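Malonyl CoA:acyl carrier protein malonyltransferase (Streptomyces coelicolor, PDB 1NM2) probably catalyses the transfer of a malonyl group from malonyl-CoA to holo-[acyl carrier protein], a step that supplies fatty acid biosynthesis. Local coordinates at residues A[52-57]-A[61-66]; A[16-21]-A[68-73]; A[32-37]-A[112-117]; A[5-10]-A[105-110]. One frame throughout, in Å; residues are numbered along the deposited sequence.

Contact 1: residues A[52-57]-A[61-66]. With NI (nickel (II) ion), chain B.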
loop_
_atom_site.group_PDB
_atom_site.type_symbol
_atom_site.label_atom_id
_atom_site.label_comp_id
_atom_site.label_asym_id
_atom_site.label_seq_id
_atom_site.Cartn_x
_atom_site.Cartn_y
_atom_site.Cartn_z
ATOM N N ASP A 52 2.167 -4.110 -19.052
ATOM C CA ASP A 52 0.810 -3.613 -19.256
ATOM C C ASP A 52 -0.266 -4.397 -18.502
ATOM O O ASP A 52 -1.254 -3.817 -18.050
ATOM C CB ASP A 52 0.477 -3.534 -20.757
ATOM C CG ASP A 52 0.285 -4.893 -21.399
ATOM O OD1 ASP A 52 -0.765 -5.535 -21.162
ATOM O OD2 ASP A 52 1.189 -5.318 -22.150
ATOM N N GLU A 53 -0.067 -5.704 -18.340
ATOM C CA GLU A 53 -1.046 -6.532 -17.640
ATOM C C GLU A 53 -1.085 -6.283 -16.139
ATOM O O GLU A 53 -2.156 -6.284 -15.541
ATOM C CB GLU A 53 -0.769 -8.018 -17.878
ATOM C CG GLU A 53 -0.883 -8.456 -19.326
ATOM C CD GLU A 53 -0.504 -9.915 -19.508
ATOM O OE1 GLU A 53 -1.273 -10.796 -19.054
ATOM O OE2 GLU A 53 0.576 -10.169 -20.091
ATOM N N ILE A 54 0.074 -6.068 -15.523
ATOM C CA ILE A 54 0.096 -5.849 -14.083
ATOM C C ILE A 54 -0.075 -4.393 -13.681
ATOM O O ILE A 54 -0.066 -4.063 -12.497
ATOM C CB ILE A 54 1.374 -6.426 -13.439
ATOM C CG1 ILE A 54 2.617 -5.706 -13.965
ATOM C CG2 ILE A 54 1.461 -7.915 -13.733
ATOM C CD1 ILE A 54 3.904 -6.226 -13.357
ATOM N N ARG A 55 -0.232 -3.521 -14.672
ATOM C CA ARG A 55 -0.453 -2.108 -14.402
ATOM C C ARG A 55 -1.956 -1.962 -14.190
ATOM O O ARG A 55 -2.431 -0.969 -13.646
ATOM C CB ARG A 55 0.014 -1.263 -15.586
ATOM C CG ARG A 55 -0.167 0.240 -15.410
ATOM C CD ARG A 55 0.743 0.970 -16.382
ATOM N NE ARG A 55 0.388 2.370 -16.565
ATOM C CZ ARG A 55 1.137 3.236 -17.242
ATOM N NH1 ARG A 55 2.277 2.838 -17.791
ATOM N NH2 ARG A 55 0.747 4.497 -17.370
ATOM N N ASP A 56 -2.688 -2.978 -14.634
ATOM C CA ASP A 56 -4.140 -3.049 -14.495
ATOM C C ASP A 56 -4.431 -2.926 -12.997
ATOM O O ASP A 56 -4.123 -3.826 -12.222
ATOM C CB ASP A 56 -4.621 -4.407 -15.015
ATOM C CG ASP A 56 -6.126 -4.574 -14.948
ATOM O OD1 ASP A 56 -6.782 -3.916 -14.115
ATOM O OD2 ASP A 56 -6.652 -5.394 -15.727
ATOM N N THR A 57 -5.025 -1.813 -12.587
ATOM C CA THR A 57 -5.313 -1.609 -11.175
ATOM C C THR A 57 -6.172 -2.713 -10.544
ATOM O O THR A 57 -6.028 -3.007 -9.359
ATOM C CB THR A 57 -5.976 -0.221 -10.942
ATOM O OG1 THR A 57 -6.246 -0.045 -9.546
ATOM C CG2 THR A 57 -7.268 -0.103 -11.729
ATOM N N GLN A 61 -3.789 -4.622 -7.367
ATOM C CA GLN A 61 -4.152 -4.645 -5.955
ATOM C C GLN A 61 -4.184 -6.046 -5.336
ATOM O O GLN A 61 -3.488 -6.297 -4.351
ATOM C CB GLN A 61 -5.466 -3.874 -5.743
ATOM C CG GLN A 61 -5.283 -2.390 -6.067
ATOM C CD GLN A 61 -6.395 -1.501 -5.563
ATOM O OE1 GLN A 61 -7.021 -1.786 -4.546
ATOM N NE2 GLN A 61 -6.624 -0.393 -6.260
ATOM N N PRO A 62 -4.975 -6.981 -5.895
ATOM C CA PRO A 62 -4.980 -8.321 -5.286
ATOM C C PRO A 62 -3.624 -9.033 -5.383
ATOM O O PRO A 62 -3.254 -9.797 -4.496
ATOM C CB PRO A 62 -6.083 -9.056 -6.051
ATOM C CG PRO A 62 -6.139 -8.339 -7.374
ATOM C CD PRO A 62 -5.993 -6.884 -6.954
ATOM N N LEU A 63 -2.892 -8.792 -6.464
ATOM C CA LEU A 63 -1.581 -9.408 -6.639
ATOM C C LEU A 63 -0.626 -8.960 -5.531
ATOM O O LEU A 63 0.109 -9.770 -4.969
ATOM C CB LEU A 63 -0.997 -9.037 -8.005
ATOM C CG LEU A 63 0.415 -9.541 -8.324
ATOM C CD1 LEU A 63 0.479 -11.065 -8.214
ATOM C CD2 LEU A 63 0.785 -9.106 -9.745
ATOM N N LEU A 64 -0.635 -7.666 -5.227
ATOM C CA LEU A 64 0.230 -7.123 -4.184
ATOM C C LEU A 64 -0.106 -7.706 -2.817
ATOM O O LEU A 64 0.793 -8.029 -2.039
ATOM C CB LEU A 64 0.107 -5.591 -4.131
ATOM C CG LEU A 64 0.856 -4.835 -5.234
ATOM C CD1 LEU A 64 0.395 -3.390 -5.299
ATOM C CD2 LEU A 64 2.349 -4.921 -4.956
ATOM N N VAL A 65 -1.395 -7.848 -2.525
ATOM C CA VAL A 65 -1.825 -8.387 -1.236
ATOM C C VAL A 65 -1.414 -9.854 -1.085
ATOM O O VAL A 65 -0.918 -10.264 -0.032
ATOM C CB VAL A 65 -3.358 -8.245 -1.051
ATOM C CG1 VAL A 65 -3.789 -8.883 0.262
ATOM C CG2 VAL A 65 -3.755 -6.754 -1.048
ATOM N N ALA A 66 -1.608 -10.639 -2.139
ATOM C CA ALA A 66 -1.235 -12.048 -2.104
ATOM C C ALA A 66 0.267 -12.186 -1.902
ATOM O O ALA A 66 0.724 -13.079 -1.188
ATOM C CB ALA A 66 -1.653 -12.740 -3.397
HETATM NI NI NI B . 1.458 -7.262 -22.878
HETATM O O HOH W 1 0.338 -8.524 -22.374
#

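Contact 2: residues A[16-21]-A[68-73]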
loop_
_atom_site.group_PDB
_atom_site.type_symbol
_atom_site.label_atom_id
_atom_site.label_comp_id
_atom_site.label_asym_id
_atom_site.label_seq_id
_atom_site.Cartn_x
_atom_site.Cartn_y
_atom_site.Cartn_z
ATOM N N GLY A 16 7.057 -10.670 -13.331
ATOM C CA GLY A 16 7.725 -11.847 -12.799
ATOM C C GLY A 16 8.234 -11.809 -11.365
ATOM O O GLY A 16 8.933 -12.730 -10.936
ATOM N N PHE A 17 7.872 -10.782 -10.607
ATOM C CA PHE A 17 8.356 -10.659 -9.233
ATOM C C PHE A 17 7.957 -11.773 -8.269
ATOM O O PHE A 17 8.650 -12.015 -7.286
ATOM C CB PHE A 17 7.939 -9.300 -8.649
ATOM C CG PHE A 17 6.577 -9.292 -8.012
ATOM C CD1 PHE A 17 6.433 -9.530 -6.644
ATOM C CD2 PHE A 17 5.437 -9.047 -8.775
ATOM C CE1 PHE A 17 5.173 -9.523 -6.046
ATOM C CE2 PHE A 17 4.169 -9.040 -8.184
ATOM C CZ PHE A 17 4.039 -9.278 -6.818
ATOM N N LEU A 18 6.854 -12.457 -8.547
ATOM C CA LEU A 18 6.381 -13.517 -7.660
ATOM C C LEU A 18 6.978 -14.894 -7.968
ATOM O O LEU A 18 6.854 -15.823 -7.170
ATOM C CB LEU A 18 4.851 -13.588 -7.734
ATOM C CG LEU A 18 4.070 -14.224 -6.579
ATOM C CD1 LEU A 18 4.340 -13.475 -5.283
ATOM C CD2 LEU A 18 2.580 -14.201 -6.908
ATOM N N THR A 19 7.630 -15.014 -9.122
ATOM C CA THR A 19 8.221 -16.278 -9.563
ATOM C C THR A 19 8.936 -17.111 -8.494
ATOM O O THR A 19 8.548 -18.253 -8.233
ATOM C CB THR A 19 9.201 -16.051 -10.738
ATOM O OG1 THR A 19 8.527 -15.361 -11.797
ATOM C CG2 THR A 19 9.708 -17.380 -11.269
ATOM N N ASP A 20 9.979 -16.553 -7.883
ATOM C CA ASP A 20 10.731 -17.286 -6.867
ATOM C C ASP A 20 9.880 -17.665 -5.658
ATOM O O ASP A 20 10.092 -18.715 -5.045
ATOM C CB ASP A 20 11.947 -16.470 -6.412
ATOM C CG ASP A 20 13.028 -16.381 -7.481
ATOM O OD1 ASP A 20 14.046 -15.693 -7.248
ATOM O OD2 ASP A 20 12.860 -17.004 -8.550
ATOM N N TRP A 21 8.916 -16.818 -5.317
ATOM C CA TRP A 21 8.055 -17.103 -4.176
ATOM C C TRP A 21 7.122 -18.276 -4.444
ATOM O O TRP A 21 6.827 -19.050 -3.535
ATOM C CB TRP A 21 7.243 -15.866 -3.791
ATOM C CG TRP A 21 8.113 -14.748 -3.330
ATOM C CD1 TRP A 21 8.623 -13.736 -4.091
ATOM C CD2 TRP A 21 8.643 -14.569 -2.013
ATOM N NE1 TRP A 21 9.440 -12.939 -3.331
ATOM C CE2 TRP A 21 9.473 -13.428 -2.051
ATOM C CE3 TRP A 21 8.501 -15.268 -0.804
ATOM C CZ2 TRP A 21 10.163 -12.964 -0.924
ATOM C CZ3 TRP A 21 9.189 -14.808 0.319
ATOM C CH2 TRP A 21 10.010 -13.664 0.247
ATOM N N GLY A 68 2.276 -10.051 -0.362
ATOM C CA GLY A 68 2.585 -9.674 1.007
ATOM C C GLY A 68 2.227 -10.753 2.010
ATOM O O GLY A 68 3.009 -11.063 2.919
ATOM N N ILE A 69 1.041 -11.331 1.854
ATOM C CA ILE A 69 0.600 -12.390 2.752
ATOM C C ILE A 69 1.504 -13.611 2.589
ATOM O O ILE A 69 1.904 -14.236 3.574
ATOM C CB ILE A 69 -0.851 -12.819 2.454
ATOM C CG1 ILE A 69 -1.806 -11.649 2.714
ATOM C CG2 ILE A 69 -1.224 -14.009 3.321
ATOM C CD1 ILE A 69 -3.229 -11.907 2.286
ATOM N N LEU A 70 1.827 -13.934 1.341
ATOM C CA LEU A 70 2.669 -15.082 1.038
ATOM C C LEU A 70 4.091 -14.947 1.584
ATOM O O LEU A 70 4.613 -15.882 2.194
ATOM C CB LEU A 70 2.722 -15.314 -0.479
ATOM C CG LEU A 70 3.312 -16.641 -0.968
ATOM C CD1 LEU A 70 2.427 -17.802 -0.504
ATOM C CD2 LEU A 70 3.404 -16.631 -2.487
ATOM N N SER A 71 4.723 -13.794 1.370
ATOM C CA SER A 71 6.088 -13.610 1.853
ATOM C C SER A 71 6.132 -13.571 3.377
ATOM O O SER A 71 7.058 -14.106 3.992
ATOM C CB SER A 71 6.714 -12.343 1.258
ATOM O OG SER A 71 5.923 -11.194 1.489
ATOM N N ALA A 72 5.129 -12.951 3.988
ATOM C CA ALA A 72 5.068 -12.882 5.444
ATOM C C ALA A 72 4.926 -14.302 5.993
ATOM O O ALA A 72 5.596 -14.680 6.957
ATOM C CB ALA A 72 3.890 -12.043 5.879
ATOM N N ALA A 73 4.049 -15.085 5.375
ATOM C CA ALA A 73 3.834 -16.459 5.805
ATOM C C ALA A 73 5.155 -17.230 5.735
ATOM O O ALA A 73 5.492 -17.976 6.648
ATOM C CB ALA A 73 2.778 -17.123 4.927
#

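Contact 3: residues A[32-37]-A[112-117]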
loop_
_atom_site.group_PDB
_atom_site.type_symbol
_atom_site.label_atom_id
_atom_site.label_comp_id
_atom_site.label_asym_id
_atom_site.label_seq_id
_atom_site.Cartn_x
_atom_site.Cartn_y
_atom_site.Cartn_z
ATOM N N ALA A 32 -3.132 -20.629 -5.831
ATOM C CA ALA A 32 -4.155 -21.190 -6.706
ATOM C C ALA A 32 -5.525 -21.137 -6.027
ATOM O O ALA A 32 -6.529 -20.805 -6.658
ATOM C CB ALA A 32 -3.804 -22.638 -7.073
ATOM N N ALA A 33 -5.571 -21.476 -4.744
ATOM C CA ALA A 33 -6.834 -21.443 -4.005
ATOM C C ALA A 33 -7.343 -20.005 -3.936
ATOM O O ALA A 33 -8.546 -19.764 -4.046
ATOM C CB ALA A 33 -6.639 -22.002 -2.601
ATOM N N TRP A 34 -6.431 -19.051 -3.746
ATOM C CA TRP A 34 -6.822 -17.643 -3.699
ATOM C C TRP A 34 -7.373 -17.242 -5.061
ATOM O O TRP A 34 -8.423 -16.602 -5.154
ATOM C CB TRP A 34 -5.629 -16.745 -3.353
ATOM C CG TRP A 34 -5.095 -16.918 -1.959
ATOM C CD1 TRP A 34 -5.780 -17.372 -0.863
ATOM C CD2 TRP A 34 -3.793 -16.556 -1.494
ATOM N NE1 TRP A 34 -4.979 -17.309 0.254
ATOM C CE2 TRP A 34 -3.756 -16.810 -0.106
ATOM C CE3 TRP A 34 -2.650 -16.034 -2.118
ATOM C CZ2 TRP A 34 -2.621 -16.561 0.671
ATOM C CZ3 TRP A 34 -1.523 -15.786 -1.344
ATOM C CH2 TRP A 34 -1.518 -16.051 0.036
ATOM N N SER A 35 -6.661 -17.626 -6.118
ATOM C CA SER A 35 -7.085 -17.314 -7.475
ATOM C C SER A 35 -8.515 -17.796 -7.725
ATOM O O SER A 35 -9.336 -17.056 -8.276
ATOM C CB SER A 35 -6.128 -17.948 -8.495
ATOM O OG SER A 35 -4.822 -17.395 -8.381
ATOM N N ASP A 36 -8.814 -19.027 -7.319
ATOM C CA ASP A 36 -10.161 -19.566 -7.509
ATOM C C ASP A 36 -11.188 -18.775 -6.711
ATOM O O ASP A 36 -12.320 -18.593 -7.155
ATOM C CB ASP A 36 -10.247 -21.039 -7.085
ATOM C CG ASP A 36 -9.391 -21.952 -7.939
ATOM O OD1 ASP A 36 -9.177 -21.649 -9.130
ATOM O OD2 ASP A 36 -8.941 -22.993 -7.416
ATOM N N ALA A 37 -10.793 -18.298 -5.536
ATOM C CA ALA A 37 -11.710 -17.545 -4.690
ATOM C C ALA A 37 -12.068 -16.161 -5.226
ATOM O O ALA A 37 -13.193 -15.699 -5.041
ATOM C CB ALA A 37 -11.141 -17.420 -3.283
ATOM N N ASP A 112 -9.018 -12.395 7.646
ATOM C CA ASP A 112 -8.283 -13.582 7.233
ATOM C C ASP A 112 -7.882 -13.301 5.784
ATOM O O ASP A 112 -8.434 -12.397 5.149
ATOM C CB ASP A 112 -9.161 -14.833 7.350
ATOM C CG ASP A 112 -10.448 -14.717 6.579
ATOM O OD1 ASP A 112 -10.408 -14.797 5.335
ATOM O OD2 ASP A 112 -11.504 -14.537 7.220
ATOM N N ASP A 113 -6.927 -14.053 5.250
ATOM C CA ASP A 113 -6.465 -13.778 3.893
ATOM C C ASP A 113 -7.504 -13.796 2.772
ATOM O O ASP A 113 -7.564 -12.852 1.988
ATOM C CB ASP A 113 -5.288 -14.692 3.537
ATOM C CG ASP A 113 -5.627 -16.145 3.664
ATOM O OD1 ASP A 113 -6.715 -16.445 4.197
ATOM O OD2 ASP A 113 -4.806 -16.982 3.235
ATOM N N THR A 114 -8.330 -14.834 2.689
ATOM C CA THR A 114 -9.326 -14.894 1.618
ATOM C C THR A 114 -10.295 -13.716 1.668
ATOM O O THR A 114 -10.676 -13.179 0.630
ATOM C CB THR A 114 -10.144 -16.216 1.647
ATOM O OG1 THR A 114 -11.068 -16.197 2.744
ATOM C CG2 THR A 114 -9.210 -17.405 1.794
ATOM N N ALA A 115 -10.698 -13.319 2.870
ATOM C CA ALA A 115 -11.610 -12.192 3.022
ATOM C C ALA A 115 -10.920 -10.907 2.563
ATOM O O ALA A 115 -11.546 -10.027 1.966
ATOM C CB ALA A 115 -12.038 -12.060 4.485
ATOM N N ALA A 116 -9.624 -10.806 2.847
ATOM C CA ALA A 116 -8.845 -9.632 2.471
ATOM C C ALA A 116 -8.653 -9.565 0.959
ATOM O O ALA A 116 -8.781 -8.504 0.357
ATOM C CB ALA A 116 -7.485 -9.661 3.172
ATOM N N LEU A 117 -8.340 -10.705 0.348
ATOM C CA LEU A 117 -8.135 -10.762 -1.093
ATOM C C LEU A 117 -9.446 -10.477 -1.819
ATOM O O LEU A 117 -9.452 -9.873 -2.888
ATOM C CB LEU A 117 -7.586 -12.135 -1.492
ATOM C CG LEU A 117 -6.185 -12.456 -0.954
ATOM C CD1 LEU A 117 -5.845 -13.897 -1.256
ATOM C CD2 LEU A 117 -5.151 -11.525 -1.582
#

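Contact 4: residues A[5-10]-A[105-110]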
loop_
_atom_site.group_PDB
_atom_site.type_symbol
_atom_site.label_atom_id
_atom_site.label_comp_id
_atom_site.label_asym_id
_atom_site.label_seq_id
_atom_site.Cartn_x
_atom_site.Cartn_y
_atom_site.Cartn_z
ATOM N N LEU A 5 6.237 -4.280 10.783
ATOM C CA LEU A 5 6.086 -5.002 9.528
ATOM C C LEU A 5 5.195 -4.174 8.604
ATOM O O LEU A 5 4.048 -3.900 8.938
ATOM C CB LEU A 5 5.455 -6.369 9.802
ATOM C CG LEU A 5 5.263 -7.362 8.653
ATOM C CD1 LEU A 5 6.598 -7.681 8.012
ATOM C CD2 LEU A 5 4.612 -8.635 9.193
ATOM N N VAL A 6 5.723 -3.758 7.454
ATOM C CA VAL A 6 4.936 -2.955 6.524
ATOM C C VAL A 6 4.776 -3.610 5.150
ATOM O O VAL A 6 5.605 -4.417 4.727
ATOM C CB VAL A 6 5.541 -1.534 6.331
ATOM C CG1 VAL A 6 5.684 -0.834 7.685
ATOM C CG2 VAL A 6 6.885 -1.621 5.616
ATOM N N ALA A 7 3.691 -3.263 4.465
ATOM C CA ALA A 7 3.397 -3.804 3.140
ATOM C C ALA A 7 3.263 -2.653 2.140
ATOM O O ALA A 7 2.642 -1.632 2.445
ATOM C CB ALA A 7 2.104 -4.611 3.186
ATOM N N PRO A 8 3.830 -2.812 0.929
ATOM C CA PRO A 8 3.777 -1.782 -0.113
ATOM C C PRO A 8 2.445 -1.626 -0.842
ATOM O O PRO A 8 1.490 -2.376 -0.609
ATOM C CB PRO A 8 4.901 -2.196 -1.054
ATOM C CG PRO A 8 4.804 -3.690 -1.013
ATOM C CD PRO A 8 4.585 -3.989 0.464
ATOM N N GLY A 9 2.402 -0.633 -1.729
ATOM C CA GLY A 9 1.212 -0.352 -2.515
ATOM C C GLY A 9 1.506 -0.389 -4.005
ATOM O O GLY A 9 2.589 -0.815 -4.417
ATOM N N GLN A 10 0.548 0.066 -4.816
ATOM C CA GLN A 10 0.705 0.068 -6.271
ATOM C C GLN A 10 1.980 0.746 -6.735
ATOM O O GLN A 10 2.379 1.787 -6.203
ATOM C CB GLN A 10 -0.492 0.739 -6.953
ATOM C CG GLN A 10 -1.735 -0.131 -7.019
ATOM C CD GLN A 10 -2.744 0.377 -8.031
ATOM O OE1 GLN A 10 -2.438 0.517 -9.215
ATOM N NE2 GLN A 10 -3.954 0.650 -7.571
ATOM N N ALA A 105 -3.841 -5.612 7.575
ATOM C CA ALA A 105 -5.006 -6.033 8.348
ATOM C C ALA A 105 -4.935 -7.542 8.582
ATOM O O ALA A 105 -5.408 -8.049 9.606
ATOM C CB ALA A 105 -6.291 -5.676 7.606
ATOM N N VAL A 106 -4.355 -8.253 7.623
ATOM C CA VAL A 106 -4.200 -9.695 7.736
ATOM C C VAL A 106 -3.150 -9.972 8.815
ATOM O O VAL A 106 -3.367 -10.799 9.703
ATOM C CB VAL A 106 -3.763 -10.326 6.379
ATOM C CG1 VAL A 106 -3.547 -11.830 6.539
ATOM C CG2 VAL A 106 -4.830 -10.064 5.315
ATOM N N PHE A 107 -2.025 -9.262 8.760
ATOM C CA PHE A 107 -0.975 -9.448 9.759
ATOM C C PHE A 107 -1.479 -9.193 11.179
ATOM O O PHE A 107 -1.053 -9.861 12.117
ATOM C CB PHE A 107 0.224 -8.523 9.497
ATOM C CG PHE A 107 0.837 -8.683 8.136
ATOM C CD1 PHE A 107 0.707 -9.879 7.429
ATOM C CD2 PHE A 107 1.552 -7.637 7.559
ATOM C CE1 PHE A 107 1.280 -10.026 6.167
ATOM C CE2 PHE A 107 2.128 -7.778 6.297
ATOM C CZ PHE A 107 1.989 -8.974 5.602
ATOM N N ALA A 108 -2.381 -8.227 11.340
ATOM C CA ALA A 108 -2.917 -7.900 12.664
ATOM C C ALA A 108 -4.090 -8.787 13.067
ATOM O O ALA A 108 -4.650 -8.626 14.151
ATOM C CB ALA A 108 -3.337 -6.424 12.717
ATOM N N GLY A 109 -4.471 -9.713 12.196
ATOM C CA GLY A 109 -5.573 -10.610 12.512
ATOM C C GLY A 109 -6.954 -9.989 12.430
ATOM O O GLY A 109 -7.913 -10.511 13.005
ATOM N N VAL A 110 -7.066 -8.871 11.721
ATOM C CA VAL A 110 -8.349 -8.193 11.572
ATOM C C VAL A 110 -9.197 -8.935 10.556
ATOM O O VAL A 110 -10.401 -9.115 10.744
ATOM C CB VAL A 110 -8.159 -6.740 11.091
ATOM C CG1 VAL A 110 -9.517 -6.086 10.858
ATOM C CG2 VAL A 110 -7.362 -5.954 12.126
#

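Contact 1: residues A[52-57]-A[61-66]
Thr57 and Gln61, one helical turn apart (i to i+4), meet at the N-terminal end of helix 57-75, part of the alpha/beta hydrolase-like core, while Ile54 of the preceding turn packs on Leu63 further along. Asp56 is the N-cap, its short carboxylate well suited to accepting a backbone N-H of the first turn; its OD1 also bonds Ser58 OG. Both polar links across the contact are weak: Gln61 N donates to Thr57 O at 3.4 Å, and Gln61 NE2 reaches Thr57 OG1 at 3.3 Å with a bent 143° N-H approach. CG of Gln61 stands anti to its carbonyl carbon (chi1 -65°), and the extended chain beyond runs alongside Thr57, pointing the same way. The other end of that amide, OE1, accepts from Arg123 NH1, so both ends of a buried polar group have partners, and the side chain lies about 4 Å from the acetate that mimics a malonyl group in the active site. Pro62, which has no N-H to give, sits where the helix is kinked. Beside this polar pair, the branched Ile54 lays CG2 against Leu63 CD2 at 4.2 Å, an apolar touch between buried side chains. At the far end Asp52 binds nickel with Asp50; the metal-bound water donates to Glu53 OE2, and Asp52 OD2 lies 2.1 Å from the nickel ion.

Contact 2: residues A[16-21]-A[68-73]
Trp21 and Ser71 make the aromatic part of this contact. The CB of Ser71 lies over one face of the indole, 3.8 Å from the centroid of the six-membered ring of Trp21 and 20° off its normal, a CH-pi contact displaced toward the rim; Trp21 CZ3 is the ring atom nearest to Ser71 CB, at 3.6 Å. A small serine suits the place because a flat ring can come down close to the helix backbone there. Its hydroxyl takes no part in the CH-pi contact: with OG set between the backbone N and the carbonyl carbon (chi1 54°), it is held by Ala67 O one turn back and by Cys277 N, which satisfies a buried polar atom.

The apolar part centres on Leu70. Its CD2 touches Trp21 CB at 4.1 Å and Leu18 CD1 at 4.3 Å, so one methyl serves both residues of the incoming segment. These contacts lay the turn and short helix that follow strand 3-7 against helix 57-75 of the alpha/beta hydrolase-like core, with Ala27 and Val31 of helix 27-38 also touching Leu70.

Hydrogen bonds shape the segment 16-21 itself. Residues 16 to 19 form a type I turn in which Gly16 O receives both Thr19 N, at 3.2 Å, and Thr19 OG1, at 2.8 Å, the two donors coming from the same face of the carbonyl plane. Glycine suits the first position, where phi is positive. The indole is anchored at its polar corner, Trp21 NE1 donating to Lys299 O, while the carbonyl oxygen of Phe17 lies in the ring plane at its edge.

Contact 3: residues A[32-37]-A[112-117]
Trp34 of helix 27-38 reaches across to Asp113 and Leu117 of helix 113-132, and its indole fills most of the contact; the axes of segments 32-37 and 113-117 come within 10.1 Å and cross at -47°. The inner part is closely packed: Trp34 and Leu117 are both buried, and Ala66 and Ile69 of helix 57-75 also touch the indole, so a large flat side chain suits a place where three helices of the core converge. Leu117 CD1 lies over the face of the five-membered ring of Trp34, though the exact separation is doubtful.

At its polar corner, Trp34 NE1 donates to Asp113 OD2 at 3.0 Å. The bond is bent, 137° at the hydrogen, and the ring and carboxylate planes are perpendicular, with the oxygen met from above the carboxylate plane. Asp113 CG stands between its backbone N and carbonyl carbon (chi1 57°), which lets OD1 turn back to Thr114 N at 2.7 Å while OD2 faces the indole. Were Trp34 replaced by an alanine, Leu117 would probably face a gap and Asp113 OD2 would lose its indole donor.

The outer side is looser and more exposed. Thr114 CG2 lies obliquely to the indole, 4.3 Å from Trp34 CD1. Here the polar work is local: Asp112, the N-cap, accepts Ala115 N at 2.9 Å and Thr114 OG1 at 3.0 Å on its OD1, from opposite faces of the carboxylate.

Since Asp113 OD2 also forms a salt bridge with Arg30 NH2, its negative charge is shared between an arginine and an indole N-H of helix 27-38, and both would tend to favour its ionised form.

Contact 4: residues A[5-10]-A[105-110]
Leu5 and Phe107 cross at about a right angle, the leucine branch lying over the flat face of the ring. Leu5 CD2 stands 4.0 Å from the centroid of the Phe107 ring and 25° off its normal, a CH-pi contact offset toward the rim on the CD2 and CE2 side. The shortest approach, 3.6 Å, is between Leu5 CD2 and Phe107 CD2. The leucine fork is carried there because CG is anti to the backbone nitrogen (chi1 -176°), directing the branch from the strand toward the helix.

Two residues along, Ala7 comes obliquely to the same ring, its CB 4.4 Å from Phe107 CE2. The alternation of a beta-strand explains the pattern: Leu5 and Ala7 direct their side chains to the helix, whereas Val6 points away, to the other side of the sheet. Strand 3-7 is the middle strand of the five-stranded parallel sheet in the alpha/beta hydrolase-like core, and helix 100-107 follows the neighbouring strand 93-96 through a turn with the GxSxG sequence, consistent with a nucleophile elbow. Phe107 thus packs the last turn of that helix onto the sheet, with Val94 and Ala72 also against its ring. Replacing it with an alanine would probably leave the Leu5 methyl without its aromatic face and open a gap between strand and helix.

Just beyond the ring, the helix ends in a Schellman motif. Gly109, with phi 75°, is suited to the positive-phi turn because it has no side chain to clash; its N bonds to Val106 O at 2.9 Å, and Val110 N reaches back to Ala105 O at 2.8 Å.

Overall arrangement
Helix 57-75 ties the four contacts together. It supplies one segment each to contacts 1 and 2, whose centres are 13 Å apart and which meet where Leu63 CD2 lies 3.7 Å from Phe17 CE2. Contact 3 lies against the same helix, with Leu117 CD2 3.5 Å from Val65 CG1 and Trp34 CH2 3.9 Å from Ile69 CG2. Contact 4 joins it through Ile69 CD1, 3.9 Å from Val106 CG2, and meets contact 3 where Ala116 CB lies 3.4 Å from that same Val106 CG2. Of these sites, the Gln61 side chain of contact 1 borders the acetate pocket; its nickel site lies at the other end of the contact. In contact 4, Ala7 touches the probable nucleophile elbow.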